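Local coordinates for DUF72 domain-containing protein (Thermotoga maritima, PDB 1VPQ) that is of unknown function but belongs to the DUF72 family, whose members are expected to adopt a TIM-barrel fold, at residues M13-T18 and V243-V248; S88-L93 and A125-S130; E168-H173 and I194-Y199; D221-E226 and A259-Q264. All coordinates share one frame; numbering follows the deposited sequence.

Contact 1. Residues M13-T18 and V243-V248; sequences MVYVGT and VKETYV
V14 and V248 put their methyls together on the helix-facing side of two parallel strands, the face that also carries V16 and T246. V248 CG2 sits in the notch beside V14 CG1, 4.0 Å away, and T246 CG2, while V14 CG2 packs beside T246 CB, the two side chains pointing the same way. On the other face the bumps are larger. The rings of Y15 and Y247 run side by side with their planes 35° apart, and Y15 fills the angle between Y247 and E245: its CD1 comes within 3.7 Å of Y247 CE1, and E245 CG meets the ring edge in plane. Y15 CE1 also lies 3.7 Å from E245 OE1. Y247 OH donates to E245 OE1 at 2.6 Å, which holds the carboxylate beside the Y15 ring. Between the backbones, Y15 N gives a nearly straight bond of 2.8 Å to T246 O, Y15 O takes V248 N, and G17 N reaches V248 O. The first strand, 13-18, is thereby set beside the last, 245-250, as in the closure of a TIM barrel. Helices 226-240 and 257-270 cover the valine face, strand 199-204 flanks 245-250 on its far side, and K121 of strand 120-126 forms a salt bridge with E245.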
loop_
_atom_site.group_PDB
_atom_site.type_symbol
_atom_site.label_atom_id
_atom_site.label_comp_id
_atom_site.label_asym_id
_atom_site.label_seq_id
_atom_site.Cartn_x
_atom_site.Cartn_y
_atom_site.Cartn_z
ATOM N N MET A 13 -14.292 9.367 4.832
ATOM C CA MET A 13 -14.017 8.988 3.456
ATOM C C MET A 13 -13.279 7.647 3.367
ATOM O O MET A 13 -12.426 7.351 4.196
ATOM C CB MET A 13 -13.157 10.085 2.822
ATOM C CG MET A 13 -12.979 10.002 1.313
ATOM S SD MET A 13 -14.334 10.654 0.327
ATOM C CE MET A 13 -14.672 12.222 1.157
ATOM N N VAL A 14 -13.616 6.838 2.365
ATOM C CA VAL A 14 -12.822 5.658 2.032
ATOM C C VAL A 14 -12.276 5.821 0.614
ATOM O O VAL A 14 -13.038 6.075 -0.305
ATOM C CB VAL A 14 -13.644 4.364 2.131
ATOM C CG1 VAL A 14 -12.865 3.186 1.569
ATOM C CG2 VAL A 14 -14.046 4.095 3.570
ATOM N N TYR A 15 -10.962 5.690 0.450
ATOM C CA TYR A 15 -10.318 5.746 -0.877
ATOM C C TYR A 15 -9.833 4.373 -1.318
ATOM O O TYR A 15 -8.884 3.832 -0.747
ATOM C CB TYR A 15 -9.100 6.676 -0.876
ATOM C CG TYR A 15 -9.366 8.103 -0.480
ATOM C CD1 TYR A 15 -9.487 8.458 0.858
ATOM C CD2 TYR A 15 -9.460 9.106 -1.440
ATOM C CE1 TYR A 15 -9.712 9.778 1.237
ATOM C CE2 TYR A 15 -9.692 10.425 -1.077
ATOM C CZ TYR A 15 -9.815 10.760 0.265
ATOM O OH TYR A 15 -10.046 12.078 0.634
ATOM N N VAL A 16 -10.464 3.823 -2.346
ATOM C CA VAL A 16 -9.989 2.572 -2.946
ATOM C C VAL A 16 -9.211 2.837 -4.249
ATOM O O VAL A 16 -9.599 3.674 -5.079
ATOM C CB VAL A 16 -11.130 1.539 -3.164
ATOM C CG1 VAL A 16 -12.237 2.108 -4.041
ATOM C CG2 VAL A 16 -10.586 0.216 -3.758
ATOM N N GLY A 17 -8.102 2.118 -4.396
ATOM C CA GLY A 17 -7.313 2.119 -5.614
ATOM C C GLY A 17 -6.495 0.844 -5.722
ATOM O O GLY A 17 -6.791 -0.149 -5.057
ATOM N N THR A 18 -5.473 0.880 -6.575
ATOM C CA THR A 18 -4.568 -0.251 -6.783
ATOM C C THR A 18 -3.111 0.119 -6.490
ATOM O O THR A 18 -2.761 1.293 -6.364
ATOM C CB THR A 18 -4.634 -0.743 -8.230
ATOM O OG1 THR A 18 -4.442 0.378 -9.096
ATOM C CG2 THR A 18 -5.985 -1.417 -8.528
ATOM N N VAL A 243 -12.392 6.253 12.026
ATOM C CA VAL A 243 -11.207 7.004 11.573
ATOM C C VAL A 243 -11.547 8.163 10.631
ATOM O O VAL A 243 -12.658 8.241 10.105
ATOM C CB VAL A 243 -10.176 6.073 10.906
ATOM C CG1 VAL A 243 -9.691 5.018 11.903
ATOM C CG2 VAL A 243 -10.749 5.412 9.667
ATOM N N LYS A 244 -10.586 9.068 10.441
ATOM C CA LYS A 244 -10.781 10.240 9.574
ATOM C C LYS A 244 -10.912 9.787 8.119
ATOM O O LYS A 244 -11.826 10.215 7.413
ATOM C CB LYS A 244 -9.620 11.240 9.669
ATOM C CG LYS A 244 -9.136 11.602 11.061
ATOM C CD LYS A 244 -10.237 12.135 11.952
ATOM C CE LYS A 244 -9.688 12.525 13.331
ATOM N NZ LYS A 244 -8.690 13.617 13.240
ATOM N N GLU A 245 -9.981 8.929 7.687
ATOM C CA GLU A 245 -9.969 8.381 6.324
ATOM C C GLU A 245 -9.417 6.961 6.304
ATOM O O GLU A 245 -8.645 6.573 7.182
ATOM C CB GLU A 245 -9.126 9.249 5.389
ATOM C CG GLU A 245 -9.745 10.594 5.040
ATOM C CD GLU A 245 -8.752 11.583 4.464
ATOM O OE1 GLU A 245 -7.691 11.166 3.959
ATOM O OE2 GLU A 245 -9.038 12.799 4.527
ATOM N N THR A 246 -9.817 6.198 5.288
ATOM C CA THR A 246 -9.379 4.813 5.102
ATOM C C THR A 246 -8.850 4.666 3.685
ATOM O O THR A 246 -9.479 5.141 2.738
ATOM C CB THR A 246 -10.546 3.812 5.314
ATOM O OG1 THR A 246 -10.937 3.801 6.691
ATOM C CG2 THR A 246 -10.154 2.399 4.909
ATOM N N TYR A 247 -7.702 4.006 3.546
ATOM C CA TYR A 247 -7.066 3.796 2.247
ATOM C C TYR A 247 -6.989 2.312 1.964
ATOM O O TYR A 247 -6.401 1.557 2.731
ATOM C CB TYR A 247 -5.667 4.424 2.210
ATOM C CG TYR A 247 -5.648 5.795 2.825
ATOM C CD1 TYR A 247 -6.332 6.854 2.233
ATOM C CD2 TYR A 247 -4.977 6.034 4.020
ATOM C CE1 TYR A 247 -6.343 8.111 2.814
ATOM C CE2 TYR A 247 -4.982 7.284 4.602
ATOM C CZ TYR A 247 -5.666 8.322 3.999
ATOM O OH TYR A 247 -5.668 9.577 4.591
ATOM N N VAL A 248 -7.576 1.900 0.851
ATOM C CA VAL A 248 -7.702 0.490 0.521
ATOM C C VAL A 248 -7.043 0.260 -0.831
ATOM O O VAL A 248 -7.428 0.870 -1.825
ATOM C CB VAL A 248 -9.187 0.069 0.462
ATOM C CG1 VAL A 248 -9.319 -1.426 0.228
ATOM C CG2 VAL A 248 -9.934 0.485 1.747
HETATM O O HOH W 1 -12.535 6.526 7.024
#

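Contact 2. Residues S88-L93 and A125-S130; sequences SVTHVL and AQFPFS. With SO4 (sulfate ion), chain C.
Just beyond the C-terminal end of strand 120-126 the chain turns into a loop, and there the last turn of helix 87-91 packs on it through T90 and H91, against F127 and P128. The methyl of T90 stands over the centre of the F127 ring as a CH-pi contact, CG2 being 4.2 Å from the centroid and 11° off the normal. The same methyl touches A125 CB at 3.8 Å. With OG1 set between the backbone N and the carbonyl carbon (chi1 49°), the hydroxyl turns to the edge of the H91 ring, where OG1 and ND1 share a hydrogen bond of 2.9 Å. The imidazole in turn lies against proline: P128 CD sits over its centre, 4.0 Å from the centroid, in a second CH-pi contact.

In the parallel barrel expected of this family, the C-terminal ends of the strands and the loops after them line the pocket side, and a sulfate, probably from the crystallisation liquor, lies here. R157 NE is hydrogen-bonded to the ion; F129 N faces its O3 at a distance so short that the geometry is doubtful. A water held at H91 NE2, 2.8 Å away in the ring plane, also accepts a hydrogen bond from Q126 NE2 and donates one to sulfate O1. An alanine in place of H91 would probably leave P128 without its aromatic partner and this water without one of its anchors. Q126 OE1 looks elsewhere, to K84, and a further sulfate lies about 3 Å from the Q126 side chain. F131 stacks on the F127 ring.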
loop_
_atom_site.group_PDB
_atom_site.type_symbol
_atom_site.label_atom_id
_atom_site.label_comp_id
_atom_site.label_asym_id
_atom_site.label_seq_id
_atom_site.Cartn_x
_atom_site.Cartn_y
_atom_site.Cartn_z
ATOM N N SER A 88 15.895 0.117 1.188
ATOM C CA SER A 88 16.885 0.027 2.269
ATOM C C SER A 88 16.243 0.078 3.662
ATOM O O SER A 88 16.636 -0.646 4.580
ATOM C CB SER A 88 17.871 1.189 2.165
ATOM O OG SER A 88 17.201 2.430 2.301
ATOM N N VAL A 89 15.265 0.960 3.804
ATOM C CA VAL A 89 14.634 1.211 5.091
ATOM C C VAL A 89 13.854 -0.014 5.558
ATOM O O VAL A 89 13.912 -0.378 6.727
ATOM C CB VAL A 89 13.741 2.471 5.025
ATOM C CG1 VAL A 89 12.850 2.605 6.268
ATOM C CG2 VAL A 89 14.622 3.714 4.846
ATOM N N THR A 90 13.157 -0.663 4.629
ATOM C CA THR A 90 12.316 -1.823 4.942
ATOM C C THR A 90 12.975 -3.217 4.799
ATOM O O THR A 90 12.535 -4.166 5.455
ATOM C CB THR A 90 11.038 -1.783 4.104
ATOM O OG1 THR A 90 11.377 -1.558 2.728
ATOM C CG2 THR A 90 10.134 -0.664 4.599
ATOM N N HIS A 91 14.010 -3.342 3.973
ATOM C CA HIS A 91 14.588 -4.660 3.645
ATOM C C HIS A 91 16.075 -4.855 3.986
ATOM O O HIS A 91 16.590 -5.961 3.830
ATOM C CB HIS A 91 14.412 -4.947 2.141
ATOM C CG HIS A 91 12.996 -5.209 1.734
ATOM N ND1 HIS A 91 12.022 -4.232 1.754
ATOM C CD2 HIS A 91 12.390 -6.337 1.298
ATOM C CE1 HIS A 91 10.873 -4.752 1.361
ATOM N NE2 HIS A 91 11.069 -6.027 1.076
ATOM N N VAL A 92 16.775 -3.806 4.413
ATOM C CA VAL A 92 18.243 -3.861 4.481
ATOM C C VAL A 92 18.815 -3.387 5.821
ATOM O O VAL A 92 19.417 -4.169 6.541
ATOM C CB VAL A 92 18.892 -3.042 3.332
ATOM C CG1 VAL A 92 20.408 -3.186 3.345
ATOM C CG2 VAL A 92 18.350 -3.476 1.981
ATOM N N LEU A 93 18.620 -2.112 6.146
ATOM C CA LEU A 93 19.340 -1.473 7.253
ATOM C C LEU A 93 19.145 -2.175 8.590
ATOM O O LEU A 93 20.070 -2.252 9.388
ATOM C CB LEU A 93 18.922 -0.005 7.402
ATOM C CG LEU A 93 19.283 0.934 6.248
ATOM C CD1 LEU A 93 18.600 2.269 6.448
ATOM C CD2 LEU A 93 20.793 1.113 6.113
ATOM N N ALA A 125 5.665 1.665 5.027
ATOM C CA ALA A 125 6.831 0.834 5.291
ATOM C C ALA A 125 6.379 -0.610 5.390
ATOM O O ALA A 125 5.814 -1.023 6.409
ATOM C CB ALA A 125 7.521 1.280 6.581
ATOM N N GLN A 126 6.614 -1.369 4.320
ATOM C CA GLN A 126 6.230 -2.783 4.256
ATOM C C GLN A 126 7.465 -3.669 4.394
ATOM O O GLN A 126 8.380 -3.606 3.581
ATOM C CB GLN A 126 5.465 -3.083 2.956
ATOM C CG GLN A 126 5.249 -4.566 2.631
ATOM C CD GLN A 126 6.331 -5.143 1.720
ATOM O OE1 GLN A 126 6.570 -4.628 0.625
ATOM N NE2 GLN A 126 6.988 -6.216 2.168
ATOM N N PHE A 127 7.454 -4.513 5.422
ATOM C CA PHE A 127 8.604 -5.322 5.790
ATOM C C PHE A 127 8.476 -6.752 5.299
ATOM O O PHE A 127 7.380 -7.300 5.269
ATOM C CB PHE A 127 8.763 -5.294 7.304
ATOM C CG PHE A 127 9.204 -3.963 7.819
ATOM C CD1 PHE A 127 8.275 -2.976 8.100
ATOM C CD2 PHE A 127 10.556 -3.685 7.990
ATOM C CE1 PHE A 127 8.679 -1.737 8.553
ATOM C CE2 PHE A 127 10.969 -2.456 8.447
ATOM C CZ PHE A 127 10.036 -1.478 8.732
ATOM N N PRO A 128 9.605 -7.370 4.912
ATOM C CA PRO A 128 9.550 -8.714 4.353
ATOM C C PRO A 128 9.330 -9.806 5.407
ATOM O O PRO A 128 9.243 -9.523 6.620
ATOM C CB PRO A 128 10.915 -8.864 3.672
ATOM C CG PRO A 128 11.820 -7.980 4.449
ATOM C CD PRO A 128 10.984 -6.856 4.989
ATOM N N PHE A 129 9.220 -11.040 4.922
ATOM C CA PHE A 129 9.010 -12.234 5.749
ATOM C C PHE A 129 10.119 -12.401 6.782
ATOM O O PHE A 129 9.859 -12.780 7.924
ATOM C CB PHE A 129 8.949 -13.467 4.849
ATOM C CG PHE A 129 8.496 -14.715 5.549
ATOM C CD1 PHE A 129 7.175 -14.873 5.919
ATOM C CD2 PHE A 129 9.391 -15.741 5.821
ATOM C CE1 PHE A 129 6.755 -16.023 6.562
ATOM C CE2 PHE A 129 8.975 -16.895 6.461
ATOM C CZ PHE A 129 7.656 -17.038 6.832
ATOM N N SER A 130 11.347 -12.096 6.364
ATOM C CA SER A 130 12.543 -12.193 7.216
ATOM C C SER A 130 12.588 -11.210 8.391
ATOM O O SER A 130 13.353 -11.408 9.321
ATOM C CB SER A 130 13.793 -11.971 6.371
ATOM O OG SER A 130 13.732 -10.701 5.752
HETATM S S SO4 C . 8.599 -11.367 1.057
HETATM O O1 SO4 C . 8.748 -10.095 0.355
HETATM O O2 SO4 C . 9.599 -12.315 0.602
HETATM O O3 SO4 C . 8.796 -11.166 2.485
HETATM O O4 SO4 C . 7.271 -11.920 0.826
HETATM O O HOH W 2 8.766 -7.562 0.648
#

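Contact 3. Residues E168-H173 and I194-Y199; sequences EFLRNH and ITTTDY
L170 meets T196 where helix 164-173 comes down on the loop leading to strand 199-204. L170 CB touches T196 CG2 at 3.8 Å, and CD1 reaches the same methyl from further along the leucine, at 4.0 Å, so the threonine methyl lies against CB and CD1 of the leucine, the two chains crossing obliquely. With OG1 between the backbone N and the carbonyl carbon (chi1 57°), T196 CG2 lies anti to the carbonyl carbon and meets the leucine, while OG1 is hydrogen-bonded to I175 O. F177 of strand 176-181 packs against both L170 and T196.

This is one joint of the alpha/beta repeat in the barrel: the helix lies outside the strands, and the loop after strand 176-181 leads to the next strand. R171 follows, its aliphatic part lying along the loop. R171 CG is 3.4 Å from T196 O and 4.0 Å from T196 CB. The chain is bent at chi3, -100°, which brings NH1 to the T195 carbonyl, 2.9 Å from T195 O, but at an angle too poor for a hydrogen bond. NH1 also approaches I194 CG2 at 4.4 Å. Through NH2 the guanidinium makes a long, weak ion pair with E164.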
loop_
_atom_site.group_PDB
_atom_site.type_symbol
_atom_site.label_atom_id
_atom_site.label_comp_id
_atom_site.label_asym_id
_atom_site.label_seq_id
_atom_site.Cartn_x
_atom_site.Cartn_y
_atom_site.Cartn_z
ATOM N N GLU A 168 0.365 -2.027 20.803
ATOM C CA GLU A 168 0.699 -1.037 21.824
ATOM C C GLU A 168 1.842 -0.139 21.358
ATOM O O GLU A 168 1.809 1.075 21.558
ATOM C CB GLU A 168 1.063 -1.723 23.150
ATOM C CG GLU A 168 -0.134 -2.408 23.810
ATOM C CD GLU A 168 0.153 -2.966 25.204
ATOM O OE1 GLU A 168 1.303 -3.390 25.457
ATOM O OE2 GLU A 168 -0.783 -2.995 26.044
ATOM N N PHE A 169 2.853 -0.736 20.732
ATOM C CA PHE A 169 3.959 0.046 20.195
ATOM C C PHE A 169 3.474 1.034 19.126
ATOM O O PHE A 169 3.784 2.224 19.181
ATOM C CB PHE A 169 5.067 -0.848 19.625
ATOM C CG PHE A 169 6.157 -0.070 18.944
ATOM C CD1 PHE A 169 7.176 0.525 19.682
ATOM C CD2 PHE A 169 6.135 0.118 17.573
ATOM C CE1 PHE A 169 8.171 1.270 19.045
ATOM C CE2 PHE A 169 7.116 0.862 16.942
ATOM C CZ PHE A 169 8.132 1.436 17.674
ATOM N N LEU A 170 2.722 0.528 18.153
ATOM C CA LEU A 170 2.223 1.358 17.062
ATOM C C LEU A 170 1.404 2.526 17.619
ATOM O O LEU A 170 1.673 3.668 17.288
ATOM C CB LEU A 170 1.397 0.530 16.080
ATOM C CG LEU A 170 2.127 -0.582 15.314
ATOM C CD1 LEU A 170 1.158 -1.358 14.460
ATOM C CD2 LEU A 170 3.252 -0.043 14.447
ATOM N N ARG A 171 0.423 2.222 18.464
ATOM C CA ARG A 171 -0.367 3.240 19.180
ATOM C C ARG A 171 0.441 4.273 19.971
ATOM O O ARG A 171 0.055 5.454 20.064
ATOM C CB ARG A 171 -1.336 2.569 20.164
ATOM C CG ARG A 171 -2.661 2.151 19.560
ATOM C CD ARG A 171 -3.588 1.581 20.627
ATOM N NE ARG A 171 -3.595 0.120 20.610
ATOM C CZ ARG A 171 -4.433 -0.639 19.896
ATOM N NH1 ARG A 171 -5.375 -0.098 19.116
ATOM N NH2 ARG A 171 -4.334 -1.967 19.965
ATOM N N ASN A 172 1.525 3.837 20.606
ATOM C CA ASN A 172 2.328 4.760 21.409
ATOM C C ASN A 172 3.151 5.696 20.536
ATOM O O ASN A 172 3.586 6.750 20.995
ATOM C CB ASN A 172 3.235 4.010 22.376
ATOM C CG ASN A 172 2.523 3.599 23.651
ATOM O OD1 ASN A 172 1.681 4.319 24.175
ATOM N ND2 ASN A 172 2.878 2.441 24.166
ATOM N N HIS A 173 3.341 5.311 19.275
ATOM C CA HIS A 173 4.152 6.083 18.342
ATOM C C HIS A 173 3.388 6.638 17.143
ATOM O O HIS A 173 3.996 7.196 16.239
ATOM C CB HIS A 173 5.335 5.227 17.898
ATOM C CG HIS A 173 6.217 4.825 19.037
ATOM N ND1 HIS A 173 5.977 3.706 19.804
ATOM C CD2 HIS A 173 7.296 5.434 19.584
ATOM C CE1 HIS A 173 6.892 3.626 20.754
ATOM N NE2 HIS A 173 7.705 4.660 20.641
ATOM N N ILE A 194 -7.889 -3.881 12.612
ATOM C CA ILE A 194 -7.576 -3.122 13.826
ATOM C C ILE A 194 -7.036 -1.748 13.453
ATOM O O ILE A 194 -6.343 -1.595 12.434
ATOM C CB ILE A 194 -6.510 -3.865 14.685
ATOM C CG1 ILE A 194 -7.132 -5.072 15.385
ATOM C CG2 ILE A 194 -5.880 -2.945 15.750
ATOM C CD1 ILE A 194 -6.105 -6.044 15.868
ATOM N N THR A 195 -7.351 -0.755 14.286
ATOM C CA THR A 195 -6.796 0.590 14.114
ATOM C C THR A 195 -5.887 0.972 15.285
ATOM O O THR A 195 -6.218 0.746 16.446
ATOM C CB THR A 195 -7.897 1.671 13.973
ATOM O OG1 THR A 195 -8.783 1.614 15.096
ATOM C CG2 THR A 195 -8.684 1.466 12.696
ATOM N N THR A 196 -4.737 1.552 14.954
ATOM C CA THR A 196 -3.779 2.049 15.939
ATOM C C THR A 196 -3.704 3.583 15.956
ATOM O O THR A 196 -3.025 4.160 16.805
ATOM C CB THR A 196 -2.387 1.529 15.620
ATOM O OG1 THR A 196 -2.042 1.918 14.288
ATOM C CG2 THR A 196 -2.338 0.018 15.736
ATOM N N THR A 197 -4.386 4.220 14.999
ATOM C CA THR A 197 -4.324 5.664 14.782
ATOM C C THR A 197 -5.719 6.166 14.406
ATOM O O THR A 197 -6.711 5.503 14.698
ATOM C CB THR A 197 -3.312 6.018 13.660
ATOM O OG1 THR A 197 -3.711 5.397 12.436
ATOM C CG2 THR A 197 -1.914 5.552 14.020
ATOM N N ASP A 198 -5.782 7.343 13.785
ATOM C CA ASP A 198 -7.026 7.899 13.252
ATOM C C ASP A 198 -7.070 7.782 11.728
ATOM O O ASP A 198 -7.748 8.566 11.053
ATOM C CB ASP A 198 -7.213 9.356 13.708
ATOM C CG ASP A 198 -6.056 10.273 13.302
ATOM O OD1 ASP A 198 -4.996 9.774 12.874
ATOM O OD2 ASP A 198 -6.206 11.502 13.431
ATOM N N TYR A 199 -6.340 6.795 11.206
ATOM C CA TYR A 199 -6.444 6.360 9.818
ATOM C C TYR A 199 -6.384 4.837 9.746
ATOM O O TYR A 199 -5.711 4.193 10.557
ATOM C CB TYR A 199 -5.323 6.972 8.970
ATOM C CG TYR A 199 -5.456 8.467 8.857
ATOM C CD1 TYR A 199 -6.300 9.033 7.914
ATOM C CD2 TYR A 199 -4.770 9.319 9.723
ATOM C CE1 TYR A 199 -6.449 10.415 7.818
ATOM C CE2 TYR A 199 -4.911 10.705 9.638
ATOM C CZ TYR A 199 -5.753 11.244 8.681
ATOM O OH TYR A 199 -5.908 12.612 8.577
#

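Contact 4. Residues D221-E226 and A259-Q264; sequences DYLYSE and AINALQ
N261 sets CG anti to the carbonyl carbon (chi1 -70°), swinging its amide off helix 257-270 towards the backbone of Y224, and L223, its CG anti to the backbone N (chi1 -176°), lays a methyl beside that amide. In this TIM-barrel fold, the loop ahead of helix 226-240 here meets the last helix of the chain. N261 OD1 accepts from Y224 N at 3.0 Å, the donor tilted from the carbonyl plane, and N252 also donates to OD1. The amide nitrogen makes a good bond to Q264 OE1 at 2.7 Å, one turn on along the same helix, and a weak one to Y224 O at 3.3 Å. Thus both ends of the amide are engaged, which fixes its rotation. A leucine here would probably leave Y224 N without its acceptor and Q264 OE1 without its donor, letting the loop drift from the helix. N261 OD1 also lies at the edge of the Y224 ring, in its plane, with ring and amide planes 68° apart, and the tyrosine hydroxyl is bonded to D181. Beyond Y224, S225 takes the N-cap place of helix 226-240. L223 CD1 touches N261 ND2 at 3.4 Å and I260 CG2 at 3.9 Å.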
loop_
_atom_site.group_PDB
_atom_site.type_symbol
_atom_site.label_atom_id
_atom_site.label_comp_id
_atom_site.label_asym_id
_atom_site.label_seq_id
_atom_site.Cartn_x
_atom_site.Cartn_y
_atom_site.Cartn_z
ATOM N N ASP A 221 -1.013 -13.724 -8.650
ATOM C CA ASP A 221 -2.066 -14.238 -9.524
ATOM C C ASP A 221 -3.221 -14.788 -8.685
ATOM O O ASP A 221 -3.204 -15.942 -8.244
ATOM C CB ASP A 221 -1.528 -15.308 -10.475
ATOM C CG ASP A 221 -2.582 -15.820 -11.429
ATOM O OD1 ASP A 221 -3.663 -15.199 -11.531
ATOM O OD2 ASP A 221 -2.326 -16.848 -12.088
ATOM N N TYR A 222 -4.211 -13.931 -8.457
ATOM C CA TYR A 222 -5.401 -14.289 -7.696
ATOM C C TYR A 222 -6.514 -13.297 -7.992
ATOM O O TYR A 222 -6.250 -12.115 -8.190
ATOM C CB TYR A 222 -5.096 -14.290 -6.207
ATOM C CG TYR A 222 -6.200 -14.867 -5.358
ATOM C CD1 TYR A 222 -6.264 -16.228 -5.110
ATOM C CD2 TYR A 222 -7.163 -14.052 -4.783
ATOM C CE1 TYR A 222 -7.273 -16.773 -4.332
ATOM C CE2 TYR A 222 -8.187 -14.586 -3.991
ATOM C CZ TYR A 222 -8.231 -15.946 -3.768
ATOM O OH TYR A 222 -9.221 -16.496 -2.994
ATOM N N LEU A 223 -7.749 -13.790 -8.037
ATOM C CA LEU A 223 -8.929 -12.954 -8.244
ATOM C C LEU A 223 -9.934 -13.230 -7.135
ATOM O O LEU A 223 -10.564 -14.291 -7.113
ATOM C CB LEU A 223 -9.568 -13.231 -9.615
ATOM C CG LEU A 223 -10.767 -12.347 -10.016
ATOM C CD1 LEU A 223 -10.338 -10.933 -10.384
ATOM C CD2 LEU A 223 -11.529 -12.968 -11.161
ATOM N N TYR A 224 -10.076 -12.278 -6.216
ATOM C CA TYR A 224 -11.044 -12.397 -5.139
ATOM C C TYR A 224 -12.457 -12.653 -5.678
ATOM O O TYR A 224 -12.885 -12.027 -6.644
ATOM C CB TYR A 224 -11.062 -11.125 -4.290
ATOM C CG TYR A 224 -9.894 -10.969 -3.345
ATOM C CD1 TYR A 224 -9.904 -11.579 -2.088
ATOM C CD2 TYR A 224 -8.792 -10.178 -3.685
ATOM C CE1 TYR A 224 -8.846 -11.429 -1.206
ATOM C CE2 TYR A 224 -7.721 -10.024 -2.804
ATOM C CZ TYR A 224 -7.759 -10.652 -1.567
ATOM O OH TYR A 224 -6.712 -10.516 -0.691
ATOM N N SER A 225 -13.166 -13.577 -5.038
ATOM C CA SER A 225 -14.584 -13.797 -5.296
ATOM C C SER A 225 -15.408 -12.667 -4.695
ATOM O O SER A 225 -14.971 -12.008 -3.752
ATOM C CB SER A 225 -15.043 -15.130 -4.690
ATOM O OG SER A 225 -15.190 -15.045 -3.274
ATOM N N GLU A 226 -16.604 -12.467 -5.244
ATOM C CA GLU A 226 -17.561 -11.476 -4.733
ATOM C C GLU A 226 -17.920 -11.738 -3.266
ATOM O O GLU A 226 -18.138 -10.802 -2.496
ATOM C CB GLU A 226 -18.833 -11.451 -5.595
ATOM N N ALA A 259 -7.281 -4.486 -10.478
ATOM C CA ALA A 259 -8.162 -3.448 -11.006
ATOM C C ALA A 259 -9.617 -3.927 -11.038
ATOM O O ALA A 259 -10.512 -3.197 -10.612
ATOM C CB ALA A 259 -7.699 -3.016 -12.377
ATOM N N ILE A 260 -9.840 -5.152 -11.524
ATOM C CA ILE A 260 -11.173 -5.779 -11.509
ATOM C C ILE A 260 -11.755 -5.775 -10.100
ATOM O O ILE A 260 -12.844 -5.240 -9.873
ATOM C CB ILE A 260 -11.148 -7.233 -12.081
ATOM C CG1 ILE A 260 -10.910 -7.199 -13.592
ATOM C CG2 ILE A 260 -12.467 -7.971 -11.805
ATOM C CD1 ILE A 260 -10.618 -8.553 -14.227
ATOM N N ASN A 261 -11.022 -6.350 -9.154
ATOM C CA ASN A 261 -11.471 -6.413 -7.769
ATOM C C ASN A 261 -11.648 -5.033 -7.130
ATOM O O ASN A 261 -12.581 -4.820 -6.345
ATOM C CB ASN A 261 -10.513 -7.257 -6.914
ATOM C CG ASN A 261 -10.559 -8.744 -7.250
ATOM O OD1 ASN A 261 -9.595 -9.463 -7.007
ATOM N ND2 ASN A 261 -11.677 -9.210 -7.801
ATOM N N ALA A 262 -10.754 -4.103 -7.454
ATOM C CA ALA A 262 -10.829 -2.757 -6.884
ATOM C C ALA A 262 -12.079 -2.036 -7.385
ATOM O O ALA A 262 -12.721 -1.283 -6.639
ATOM C CB ALA A 262 -9.566 -1.959 -7.213
ATOM N N LEU A 263 -12.406 -2.274 -8.649
ATOM C CA LEU A 263 -13.629 -1.751 -9.265
ATOM C C LEU A 263 -14.896 -2.392 -8.690
ATOM O O LEU A 263 -15.924 -1.722 -8.560
ATOM C CB LEU A 263 -13.602 -1.958 -10.779
ATOM C CG LEU A 263 -12.617 -1.112 -11.589
ATOM C CD1 LEU A 263 -12.492 -1.665 -12.979
ATOM C CD2 LEU A 263 -13.044 0.350 -11.636
ATOM N N GLN A 264 -14.824 -3.687 -8.375
ATOM C CA GLN A 264 -15.933 -4.388 -7.724
ATOM C C GLN A 264 -16.145 -3.823 -6.337
ATOM O O GLN A 264 -17.266 -3.564 -5.923
ATOM C CB GLN A 264 -15.644 -5.881 -7.612
ATOM C CG GLN A 264 -15.762 -6.644 -8.899
ATOM C CD GLN A 264 -15.218 -8.051 -8.771
ATOM O OE1 GLN A 264 -14.013 -8.265 -8.758
ATOM N NE2 GLN A 264 -16.108 -9.016 -8.682
#

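In the fold
From the N terminus, strand 13-18 opens the widest loop, which contact 1 closes 225 residues later by setting it beside strand 245-250. Two smaller loops nest inside it in series: contact 2 closes one between helix 87-91 and the end of strand 120-126, and contact 3 another between helix 164-173 and the loop before strand 199-204. Contact 4, which joins the loop before helix 226-240 to helix 257-270, crosses contact 1, since segment 221-226 lies within that wide loop and 259-264 beyond its close. Contact 1 touches contact 3 through K244 and D198, and contact 4 through T18 and A262. Contact 2 lies on the opposite side of the chain's centre from contacts 1 and 4.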